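Local structure of glycoside transferase (Listeria monocytogenes, 6R2M) at residues Ala278-Gly281 with Lys282-Lys285; Tyr265-Leu268 with Thr269-Phe272; Glu71-Ser74 with His75-Asn79; Glu51-Gly54 with Leu55-Tyr59; Asp145-Phe149 with Val150-Lys154. The protein probably hydrolyses exopolysaccharide as a monomeric, extracellular glycoside hydrolase. One frame throughout, in Å; residues are numbered along the deposited sequence.

Four of the five contacts lie along single helices, and the fifth is a surface beta hairpin. Interactions 2 and 4 are buried and combine backbone hydrogen bonds with apolar side-chain contacts. Interactions 1 and 3 are only partly buried, with charged or polar side chains on their outer sides. Interactions 1 and 2 occupy successive helices, 278-290 and 262-274, which meet through Thr284 and Thr269. Interactions 3 and 4 likewise sit on successive helices, 66-79 and 50-62, with Gln72 packed against Ile53 and Tyr56. Interaction 5 stands apart: there the Asp148 carboxylate grips backbone N-H groups, and the centre of interaction 5 lies about 41 Å from that of interaction 1.

Interaction 1: residues Ala278-Gly281 with Lys282-Lys285; sequences AKNG and KITK
Ala278 and Lys282 open a run of four backbone hydrogen bonds, Lys282 N donating to Ala278 O at 3.0 Å. Ile283 N, Thr284 N and Lys285 N follow in the same i to i+4 pattern, reaching the carbonyls of Lys279, Asn280 and Gly281. Among the side chains, Thr284 has the polar contact. Its hydroxyl sits between its own backbone N and carbonyl carbon (chi1 61°), which turns OG1 back over the preceding turn. Thr284 OG1 is 3.4 Å from Asn280 O and also 3.4 Å from Gly281 O; both are long, weak approaches that compete for a single proton. A stronger partner lies on the adjacent helix, where Thr269 OG1 is hydrogen-bonded to this hydroxyl.

The segment forms the opening turns of helix 278-290, which packs against helix 262-274 and helix 228-241. Gly281 is buried in it, and Asn280 and Thr284 both touch Phe272.

The remaining contacts set aliphatic side-chain carbons mostly against backbone carbonyls. Lys282 CG rests 3.3 Å from Ala278 O before the chain bends at chi3 (-121°), which brings CE 4.1 Å from Lys279 CA. Ile283 CG1 comes to 3.4 Å from Lys279 O, with CD1 also near that oxygen, at 3.7 Å. The Lys285 side chain approaches the first segment through CB, 3.3 Å from Gly281 O; its chain runs outward and its NZ forms a salt bridge with Glu289.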
# COMPACT_ATOMS: atom_id res chain seq x y z
N ALA A 278 20.16 -6.09 7.50
CA ALA A 278 19.61 -7.42 7.79
C ALA A 278 19.34 -7.61 9.28
O ALA A 278 18.34 -8.23 9.66
CB ALA A 278 20.56 -8.50 7.27
N LYS A 279 20.22 -7.10 10.14
CA LYS A 279 20.00 -7.25 11.58
C LYS A 279 18.74 -6.51 12.02
O LYS A 279 17.92 -7.05 12.77
CB LYS A 279 21.22 -6.74 12.35
CG LYS A 279 21.11 -6.93 13.85
CD LYS A 279 22.43 -6.59 14.52
CE LYS A 279 23.59 -7.26 13.78
NZ LYS A 279 24.93 -6.89 14.33
N ASN A 280 18.58 -5.27 11.55
CA ASN A 280 17.38 -4.51 11.89
C ASN A 280 16.14 -5.19 11.33
O ASN A 280 15.08 -5.19 11.97
CB ASN A 280 17.49 -3.08 11.38
CG ASN A 280 18.40 -2.22 12.23
OD1 ASN A 280 18.66 -2.53 13.39
ND2 ASN A 280 18.90 -1.13 11.66
N GLY A 281 16.25 -5.78 10.13
CA GLY A 281 15.11 -6.46 9.54
C GLY A 281 14.70 -7.70 10.31
O GLY A 281 13.51 -8.03 10.35
N LYS A 282 15.67 -8.40 10.91
CA LYS A 282 15.35 -9.51 11.81
C LYS A 282 14.60 -9.01 13.04
O LYS A 282 13.62 -9.64 13.49
CB LYS A 282 16.63 -10.22 12.25
CG LYS A 282 17.32 -11.03 11.17
CD LYS A 282 18.56 -11.73 11.73
CE LYS A 282 19.82 -11.31 11.00
NZ LYS A 282 20.36 -12.37 10.10
N ILE A 283 15.05 -7.89 13.62
CA ILE A 283 14.41 -7.33 14.80
C ILE A 283 12.96 -6.95 14.51
O ILE A 283 12.06 -7.23 15.30
CB ILE A 283 15.22 -6.12 15.31
CG1 ILE A 283 16.56 -6.63 15.85
CG2 ILE A 283 14.44 -5.38 16.39
CD1 ILE A 283 17.56 -5.52 16.14
N THR A 284 12.71 -6.32 13.36
CA THR A 284 11.35 -5.89 13.10
C THR A 284 10.47 -7.02 12.59
O THR A 284 9.25 -6.95 12.73
CB THR A 284 11.33 -4.71 12.12
OG1 THR A 284 11.90 -5.09 10.86
CG2 THR A 284 12.13 -3.53 12.70
N LYS A 285 11.05 -8.06 11.99
CA LYS A 285 10.27 -9.25 11.69
C LYS A 285 9.73 -9.88 12.97
O LYS A 285 8.56 -10.26 13.04
CB LYS A 285 11.10 -10.27 10.90
CG LYS A 285 10.30 -11.51 10.51
CD LYS A 285 11.02 -12.30 9.43
CE LYS A 285 10.08 -13.30 8.76
NZ LYS A 285 9.88 -14.53 9.57

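Interaction 2: residues Tyr265-Leu268 with Thr269-Phe272; sequences YAFL and TQYF
Phe267 and Gln270 lie side by side and point the same way, the amide meeting the ring at its edge. Gln270 NE2 is in the ring plane, 3.7 Å from Phe267 CD1, while the amide itself is turned almost perpendicular to the ring, the two planes being 79° apart. The Gln270 chain is extended beyond CG and passes over the first segment, where CG lies 3.3 Å from Ala266 O. The amide nitrogen is held at its far end by a hydrogen bond to Thr310, which probably limits rotation of the flat group.

Leu268 and Phe272 form the second side-by-side pair, one turn apart on another side of the helix. The Leu268 CD2 branch touches the Phe272 ring at CE2, 3.9 Å away. This stretch belongs to the buried helix 262-274, surrounded by helices 209-223, 278-290 and 301-312; Met213 touches Phe267, Leu268 and Tyr271.

Thr269 turns its hydroxyl back along the helix, anti to its own carbonyl carbon (chi1 -62°). Its OG1 donates to Tyr265 O at 2.8 Å, and Thr269 N donates to the same carbonyl at 3.0 Å. The two donors arrive from opposite faces of the carbonyl plane, gripping one buried oxygen twice. Tyr271 instead has its ring anti to the backbone N (chi1 166°), which carries the phenol end outward to a hydrogen bond with Asp231, while CB stays 3.3 Å from Phe267 O.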
# COMPACT_ATOMS: atom_id res chain seq x y z
N TYR A 265 5.40 -2.22 11.40
CA TYR A 265 6.44 -3.24 11.45
C TYR A 265 6.56 -4.02 10.15
O TYR A 265 7.67 -4.42 9.77
CB TYR A 265 6.20 -4.20 12.62
CG TYR A 265 6.52 -3.56 13.95
CD1 TYR A 265 7.70 -2.84 14.12
CD2 TYR A 265 5.67 -3.71 15.05
CE1 TYR A 265 8.01 -2.25 15.34
CE2 TYR A 265 5.99 -3.13 16.29
CZ TYR A 265 7.16 -2.40 16.42
OH TYR A 265 7.48 -1.83 17.63
N ALA A 266 5.44 -4.23 9.44
CA ALA A 266 5.55 -4.88 8.13
C ALA A 266 6.36 -4.02 7.17
O ALA A 266 7.27 -4.52 6.48
CB ALA A 266 4.15 -5.14 7.56
N PHE A 267 6.10 -2.71 7.15
CA PHE A 267 6.83 -1.84 6.23
C PHE A 267 8.27 -1.62 6.68
O PHE A 267 9.15 -1.50 5.83
CB PHE A 267 6.11 -0.51 6.08
CG PHE A 267 4.76 -0.64 5.44
CD1 PHE A 267 4.45 -1.74 4.65
CD2 PHE A 267 3.79 0.32 5.65
CE1 PHE A 267 3.19 -1.86 4.08
CE2 PHE A 267 2.55 0.22 5.08
CZ PHE A 267 2.24 -0.89 4.28
N LEU A 268 8.53 -1.58 8.00
CA LEU A 268 9.92 -1.53 8.47
C LEU A 268 10.70 -2.76 8.03
O LEU A 268 11.87 -2.65 7.64
CB LEU A 268 9.96 -1.43 9.99
CG LEU A 268 9.79 -0.05 10.58
CD1 LEU A 268 9.49 -0.20 12.06
CD2 LEU A 268 11.09 0.73 10.37
N THR A 269 10.10 -3.94 8.14
CA THR A 269 10.77 -5.16 7.72
C THR A 269 11.12 -5.10 6.24
O THR A 269 12.25 -5.40 5.86
CB THR A 269 9.87 -6.35 8.06
OG1 THR A 269 9.70 -6.38 9.48
CG2 THR A 269 10.49 -7.65 7.59
N GLN A 270 10.16 -4.66 5.41
CA GLN A 270 10.43 -4.48 3.98
C GLN A 270 11.53 -3.45 3.74
O GLN A 270 12.41 -3.66 2.89
CB GLN A 270 9.16 -4.03 3.26
CG GLN A 270 8.03 -5.02 3.34
CD GLN A 270 6.72 -4.47 2.78
OE1 GLN A 270 6.72 -3.62 1.89
NE2 GLN A 270 5.60 -4.94 3.32
N TYR A 271 11.50 -2.34 4.48
CA TYR A 271 12.46 -1.27 4.29
C TYR A 271 13.87 -1.71 4.68
O TYR A 271 14.84 -1.46 3.95
CB TYR A 271 12.01 -0.06 5.12
CG TYR A 271 13.04 1.04 5.32
CD1 TYR A 271 13.15 2.08 4.40
CD2 TYR A 271 13.87 1.06 6.44
CE1 TYR A 271 14.05 3.11 4.59
CE2 TYR A 271 14.78 2.08 6.63
CZ TYR A 271 14.87 3.09 5.70
OH TYR A 271 15.78 4.10 5.90
N PHE A 272 14.00 -2.37 5.83
CA PHE A 272 15.32 -2.80 6.25
C PHE A 272 15.88 -3.86 5.31
O PHE A 272 17.07 -3.86 5.01
CB PHE A 272 15.26 -3.31 7.70
CG PHE A 272 15.20 -2.22 8.72
CD1 PHE A 272 15.97 -1.07 8.56
CD2 PHE A 272 14.38 -2.33 9.84
CE1 PHE A 272 15.92 -0.06 9.52
CE2 PHE A 272 14.34 -1.33 10.79
CZ PHE A 272 15.11 -0.19 10.63

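Interaction 3: residues Glu71-Ser74 with His75-Asn79; sequences EQVS and HLEKN
His75 meets the first segment through both its backbone and its ring. His75 N donates to Glu71 O at 3.1 Å, and CD2 of the imidazole lies 3.3 Å from the same carbonyl oxygen. With CG anti to its carbonyl carbon (chi1 -71°), the ring swings back along the helix toward Gln72. There Gln72 NE2 comes to the ring edge, near its plane and 4.0 Å from His75 CD2, the amide and ring planes being 51° apart.

Leu76 N donates to Gln72 O at 2.8 Å, while the leucine side chain, anti to its backbone N, turns to the buried side, where it touches Ile106 and Met125. Glu77 crosses Val73 at a slant: its extended chain passes over Val73 O and sets OE2 3.8 Å from Val73 CG1. Val73 itself packs on Tyr122, Met125 and Leu110 of the neighbouring helices 120-136 and 100-116.

Lys78 bonds through its backbone N to Ser74 O, and its CG lies 3.2 Å from that oxygen before bends at chi2 and chi4 bring NZ back beside Ser74, 4.5 Å from Ser74 CB. Asn79 closes the last turn of helix 66-79, its backbone N and ND2 both donating to His75 O.

All four carbonyls from Glu71 to Ser74 are thus met by a backbone N-H, Glu77 N supplying the one for Val73. Carbons of His75, Glu77 and Lys78 also lie over the oxygens of Glu71, Val73 and Ser74, so the contact joins backbone polarity to the aliphatic or ring part of each polar side chain.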
# COMPACT_ATOMS: atom_id res chain seq x y z
N GLU A 71 -11.67 -14.31 -8.96
CA GLU A 71 -12.90 -13.94 -8.26
C GLU A 71 -12.82 -12.50 -7.79
O GLU A 71 -13.81 -11.76 -7.88
CB GLU A 71 -13.14 -14.88 -7.07
CG GLU A 71 -13.70 -16.22 -7.50
CD GLU A 71 -13.57 -17.27 -6.44
OE1 GLU A 71 -13.03 -16.96 -5.36
OE2 GLU A 71 -14.00 -18.42 -6.70
N GLN A 72 -11.64 -12.08 -7.33
CA GLN A 72 -11.45 -10.69 -6.92
C GLN A 72 -11.51 -9.75 -8.12
O GLN A 72 -12.08 -8.66 -8.01
CB GLN A 72 -10.13 -10.54 -6.18
CG GLN A 72 -10.13 -11.32 -4.86
CD GLN A 72 -11.33 -10.95 -3.99
OE1 GLN A 72 -11.51 -9.79 -3.64
NE2 GLN A 72 -12.14 -11.95 -3.64
N VAL A 73 -10.91 -10.13 -9.26
CA VAL A 73 -10.99 -9.27 -10.44
C VAL A 73 -12.44 -9.05 -10.83
O VAL A 73 -12.83 -7.94 -11.23
CB VAL A 73 -10.18 -9.86 -11.62
CG1 VAL A 73 -10.38 -9.03 -12.89
CG2 VAL A 73 -8.71 -9.90 -11.28
N SER A 74 -13.28 -10.08 -10.70
CA SER A 74 -14.70 -9.94 -11.02
C SER A 74 -15.38 -8.97 -10.07
O SER A 74 -16.18 -8.13 -10.52
CB SER A 74 -15.39 -11.31 -10.97
OG SER A 74 -15.05 -12.07 -12.11
N HIS A 75 -15.10 -9.06 -8.77
CA HIS A 75 -15.67 -8.10 -7.83
C HIS A 75 -15.17 -6.69 -8.12
O HIS A 75 -15.91 -5.71 -7.99
CB HIS A 75 -15.33 -8.47 -6.38
CG HIS A 75 -16.05 -9.68 -5.88
ND1 HIS A 75 -17.42 -9.81 -5.94
CD2 HIS A 75 -15.58 -10.81 -5.30
CE1 HIS A 75 -17.77 -10.98 -5.43
NE2 HIS A 75 -16.67 -11.61 -5.03
N LEU A 76 -13.89 -6.58 -8.49
CA LEU A 76 -13.35 -5.28 -8.87
C LEU A 76 -14.11 -4.69 -10.05
O LEU A 76 -14.49 -3.52 -10.04
CB LEU A 76 -11.86 -5.43 -9.19
CG LEU A 76 -11.08 -4.14 -9.41
CD1 LEU A 76 -10.91 -3.41 -8.08
CD2 LEU A 76 -9.72 -4.47 -10.04
N GLU A 77 -14.35 -5.51 -11.08
CA GLU A 77 -15.01 -5.01 -12.28
C GLU A 77 -16.44 -4.62 -12.00
O GLU A 77 -16.93 -3.63 -12.55
CB GLU A 77 -14.95 -6.06 -13.39
CG GLU A 77 -13.56 -6.26 -13.93
CD GLU A 77 -13.45 -7.48 -14.81
OE1 GLU A 77 -14.27 -8.41 -14.64
OE2 GLU A 77 -12.53 -7.51 -15.66
N LYS A 78 -17.13 -5.37 -11.15
CA LYS A 78 -18.55 -5.11 -10.95
C LYS A 78 -18.83 -4.03 -9.92
O LYS A 78 -19.92 -3.44 -9.95
CB LYS A 78 -19.26 -6.41 -10.55
CG LYS A 78 -19.08 -7.50 -11.60
CD LYS A 78 -20.32 -8.37 -11.74
CE LYS A 78 -19.96 -9.78 -12.17
NZ LYS A 78 -19.81 -10.66 -10.99
N ASN A 79 -17.90 -3.75 -9.01
CA ASN A 79 -18.19 -2.84 -7.91
C ASN A 79 -17.29 -1.63 -7.83
O ASN A 79 -17.68 -0.65 -7.18
CB ASN A 79 -18.11 -3.58 -6.56
CG ASN A 79 -19.14 -4.69 -6.44
OD1 ASN A 79 -20.29 -4.44 -6.07
ND2 ASN A 79 -18.75 -5.92 -6.78

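Interaction 4: residues Glu51-Gly54 with Leu55-Tyr59; sequences ESIG and LYMEY
Glu51 and Leu55 lie side by side one turn apart, pointing the same way. The touch is made by the aliphatic part of the glutamate: its CG, anti to the backbone N (chi1 174°), comes 3.9 Å from Leu55 CD1. That methyl also approaches the backbone, 3.5 Å from Glu51 O, which accepts Leu55 N at 2.9 Å. On another side of the helix, Ile53 and Met57 form a looser apolar pair, with Ile53 CG1 4.3 Å from Met57 SD. Met57 CG passes closer, 3.2 Å from Ile53 O, before the chain bends at its last torsion.

Backbone bonds from Tyr56 N to Ser52 O, from Met57 N to Ile53 O (2.8 Å) and from Glu58 N to Gly54 O complete the i to i+4 pattern in this part of helix 50-62. Outside it, Arg105 touches Glu51, Leu55 and Glu58, and Phe302 touches both Glu51 and Leu55. Gln72 of helix 66-79 packs on Ile53 and Tyr56.

The carbonyl of every residue from Glu51 to Gly54 is thus met by a backbone N-H, so these oxygens are satisfied within the helix, and its neighbours probably meet it here largely through side chains.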
# COMPACT_ATOMS: atom_id res chain seq x y z
N GLU A 51 -8.28 -0.27 -1.50
CA GLU A 51 -7.05 -0.65 -0.83
C GLU A 51 -7.09 -2.11 -0.41
O GLU A 51 -6.14 -2.87 -0.65
CB GLU A 51 -6.85 0.27 0.38
CG GLU A 51 -5.69 -0.08 1.27
CD GLU A 51 -5.65 0.86 2.44
OE1 GLU A 51 -6.40 0.63 3.42
OE2 GLU A 51 -4.88 1.83 2.38
N SER A 52 -8.20 -2.52 0.20
CA SER A 52 -8.31 -3.89 0.71
C SER A 52 -8.33 -4.91 -0.42
O SER A 52 -7.60 -5.91 -0.36
CB SER A 52 -9.55 -4.04 1.59
OG SER A 52 -9.53 -3.11 2.64
N ILE A 53 -9.16 -4.70 -1.45
CA ILE A 53 -9.21 -5.68 -2.53
C ILE A 53 -7.87 -5.73 -3.26
O ILE A 53 -7.40 -6.81 -3.63
CB ILE A 53 -10.40 -5.41 -3.49
CG1 ILE A 53 -10.58 -6.58 -4.47
CG2 ILE A 53 -10.23 -4.10 -4.26
CD1 ILE A 53 -11.87 -6.48 -5.30
N GLY A 54 -7.19 -4.58 -3.42
CA GLY A 54 -5.89 -4.60 -4.06
C GLY A 54 -4.84 -5.35 -3.25
O GLY A 54 -4.00 -6.06 -3.81
N LEU A 55 -4.87 -5.20 -1.92
CA LEU A 55 -3.93 -5.93 -1.08
C LEU A 55 -4.22 -7.43 -1.12
O LEU A 55 -3.30 -8.25 -1.16
CB LEU A 55 -3.99 -5.41 0.36
CG LEU A 55 -3.27 -4.09 0.59
CD1 LEU A 55 -3.80 -3.45 1.86
CD2 LEU A 55 -1.76 -4.30 0.66
N TYR A 56 -5.50 -7.79 -1.12
CA TYR A 56 -5.85 -9.20 -1.24
C TYR A 56 -5.40 -9.75 -2.58
O TYR A 56 -4.84 -10.85 -2.64
CB TYR A 56 -7.35 -9.35 -1.04
CG TYR A 56 -7.82 -10.77 -0.80
CD1 TYR A 56 -7.04 -11.71 -0.13
CD2 TYR A 56 -9.07 -11.15 -1.24
CE1 TYR A 56 -7.51 -13.00 0.08
CE2 TYR A 56 -9.54 -12.44 -1.05
CZ TYR A 56 -8.76 -13.35 -0.38
OH TYR A 56 -9.25 -14.63 -0.19
N MET A 57 -5.59 -8.99 -3.66
CA MET A 57 -5.07 -9.41 -4.97
C MET A 57 -3.57 -9.62 -4.94
O MET A 57 -3.06 -10.60 -5.50
CB MET A 57 -5.44 -8.38 -6.03
CG MET A 57 -6.91 -8.43 -6.38
SD MET A 57 -7.49 -7.04 -7.41
CE MET A 57 -6.46 -7.26 -8.88
N GLU A 58 -2.84 -8.70 -4.30
CA GLU A 58 -1.39 -8.83 -4.18
C GLU A 58 -1.03 -10.13 -3.46
O GLU A 58 -0.16 -10.89 -3.92
CB GLU A 58 -0.85 -7.61 -3.44
CG GLU A 58 0.64 -7.58 -3.27
CD GLU A 58 1.12 -6.28 -2.64
OE1 GLU A 58 0.41 -5.26 -2.76
OE2 GLU A 58 2.22 -6.28 -2.05
N TYR A 59 -1.70 -10.41 -2.34
CA TYR A 59 -1.46 -11.64 -1.60
C TYR A 59 -1.74 -12.87 -2.47
O TYR A 59 -0.97 -13.83 -2.46
CB TYR A 59 -2.32 -11.68 -0.33
CG TYR A 59 -2.10 -12.94 0.46
CD1 TYR A 59 -1.04 -13.04 1.36
CD2 TYR A 59 -2.92 -14.05 0.27
CE1 TYR A 59 -0.81 -14.19 2.07
CE2 TYR A 59 -2.70 -15.23 0.99
CZ TYR A 59 -1.64 -15.29 1.88
OH TYR A 59 -1.39 -16.47 2.58

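Interaction 5: residues Asp145-Phe149 with Val150-Lys154; sequences DFYDF and VHKKK
Asp148 and Lys153 form an antiparallel hydrogen-bonded pair, with Asp148 N donating to Lys153 O at 2.7 Å and Lys153 N to Asp148 O at 3.2 Å. Lys152 also faces Asp148, its N in a weak bond to the same oxygen, which makes a G1 beta bulge; Lys152 takes the left-handed conformation at the bulge.

The Asp148 carboxylate organises the turn. OD1 accepts Val150 N at 3.0 Å, nearly along its C-O axis, which forms an Asx turn, and His151 N at 2.8 Å from above the carboxylate plane in an almost straight bond (172°). Its other oxygen, OD2, meets the His151 ring at the edge, 3.4 Å from CD2, and is hydrogen-bonded to Thr96. Together these bonds probably fix the carboxylate's rotation. Tyr147, with its ring anti to the backbone N, lies across the second strand. Lys154 CG meets the ring edge in its plane, 3.7 Å from Tyr147 CD1, and Tyr147 OH passes 3.5 Å from Lys152 CB. Phe149 sits with CG between its backbone N and carbonyl carbon (chi1 46°), which puts its ring beside Val150. Lys153 NZ folds back to donate to His151 O.

The hairpin of strands 147-148 and 153-154 lies at the surface. Phe86 meets the rings of both Tyr147 and Phe149, Tyr147 also meets Tyr136 near the end of helix 120-136, and backbone bonds tie Phe149 to Thr96 and Asp145 to Ile100 at the start of helix 100-116.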
# COMPACT_ATOMS: atom_id res chain seq x y z
N ASP A 145 -3.40 13.34 -5.77
CA ASP A 145 -3.94 12.20 -5.03
C ASP A 145 -5.10 11.52 -5.74
O ASP A 145 -5.31 10.31 -5.57
CB ASP A 145 -4.41 12.63 -3.64
CG ASP A 145 -3.25 12.97 -2.72
OD1 ASP A 145 -2.12 12.51 -2.98
OD2 ASP A 145 -3.48 13.71 -1.74
N PHE A 146 -5.88 12.28 -6.49
CA PHE A 146 -7.12 11.72 -7.02
C PHE A 146 -7.65 12.63 -8.11
O PHE A 146 -7.22 13.77 -8.28
CB PHE A 146 -8.19 11.53 -5.94
CG PHE A 146 -8.60 12.79 -5.24
CD1 PHE A 146 -9.47 13.70 -5.85
CD2 PHE A 146 -8.14 13.06 -3.97
CE1 PHE A 146 -9.85 14.86 -5.19
CE2 PHE A 146 -8.51 14.21 -3.31
CZ PHE A 146 -9.37 15.11 -3.92
N TYR A 147 -8.58 12.07 -8.86
CA TYR A 147 -9.37 12.79 -9.84
C TYR A 147 -10.83 12.50 -9.53
O TYR A 147 -11.21 11.33 -9.36
CB TYR A 147 -9.02 12.36 -11.27
CG TYR A 147 -9.86 13.00 -12.35
CD1 TYR A 147 -9.67 14.32 -12.72
CD2 TYR A 147 -10.85 12.27 -13.02
CE1 TYR A 147 -10.42 14.90 -13.72
CE2 TYR A 147 -11.61 12.84 -14.02
CZ TYR A 147 -11.39 14.16 -14.35
OH TYR A 147 -12.13 14.74 -15.35
N ASP A 148 -11.63 13.55 -9.39
CA ASP A 148 -13.07 13.38 -9.25
C ASP A 148 -13.66 13.26 -10.64
O ASP A 148 -13.70 14.23 -11.40
CB ASP A 148 -13.67 14.55 -8.47
CG ASP A 148 -15.11 14.30 -8.09
OD1 ASP A 148 -15.90 13.95 -8.98
OD2 ASP A 148 -15.44 14.44 -6.89
N PHE A 149 -14.09 12.06 -11.00
CA PHE A 149 -14.57 11.77 -12.34
C PHE A 149 -16.04 12.08 -12.53
O PHE A 149 -16.57 11.86 -13.63
CB PHE A 149 -14.30 10.29 -12.68
CG PHE A 149 -14.70 9.35 -11.60
CD1 PHE A 149 -16.03 8.98 -11.44
CD2 PHE A 149 -13.75 8.83 -10.72
CE1 PHE A 149 -16.41 8.11 -10.43
CE2 PHE A 149 -14.12 7.95 -9.72
CZ PHE A 149 -15.45 7.60 -9.57
N VAL A 150 -16.72 12.56 -11.49
CA VAL A 150 -18.08 13.06 -11.61
C VAL A 150 -18.10 14.58 -11.76
O VAL A 150 -18.73 15.12 -12.67
CB VAL A 150 -18.93 12.61 -10.40
CG1 VAL A 150 -20.29 13.34 -10.39
CG2 VAL A 150 -19.11 11.09 -10.44
N HIS A 151 -17.37 15.29 -10.89
CA HIS A 151 -17.24 16.74 -10.98
C HIS A 151 -16.12 17.17 -11.91
O HIS A 151 -16.01 18.37 -12.20
CB HIS A 151 -17.03 17.33 -9.59
CG HIS A 151 -18.15 17.03 -8.64
ND1 HIS A 151 -19.39 17.62 -8.76
CD2 HIS A 151 -18.22 16.19 -7.58
CE1 HIS A 151 -20.18 17.17 -7.80
NE2 HIS A 151 -19.50 16.30 -7.07
N LYS A 152 -15.28 16.23 -12.36
CA LYS A 152 -14.22 16.51 -13.33
C LYS A 152 -13.25 17.54 -12.77
O LYS A 152 -12.95 18.57 -13.39
CB LYS A 152 -14.79 16.91 -14.69
CG LYS A 152 -15.81 15.87 -15.17
CD LYS A 152 -16.08 15.93 -16.66
CE LYS A 152 -16.82 14.67 -17.11
NZ LYS A 152 -18.07 14.45 -16.33
N LYS A 153 -12.74 17.25 -11.57
CA LYS A 153 -11.80 18.11 -10.88
C LYS A 153 -10.69 17.25 -10.31
O LYS A 153 -10.95 16.17 -9.78
CB LYS A 153 -12.47 18.91 -9.76
CG LYS A 153 -13.79 19.55 -10.15
CD LYS A 153 -13.63 21.02 -10.55
CE LYS A 153 -14.83 21.50 -11.38
NZ LYS A 153 -16.11 20.84 -11.00
N LYS A 154 -9.45 17.73 -10.42
CA LYS A 154 -8.29 17.05 -9.86
C LYS A 154 -8.03 17.52 -8.43
O LYS A 154 -8.35 18.65 -8.06
CB LYS A 154 -7.05 17.31 -10.72
CG LYS A 154 -7.20 16.99 -12.22
CD LYS A 154 -6.46 18.02 -13.07
CE LYS A 154 -6.02 17.46 -14.42
NZ LYS A 154 -6.80 16.27 -14.83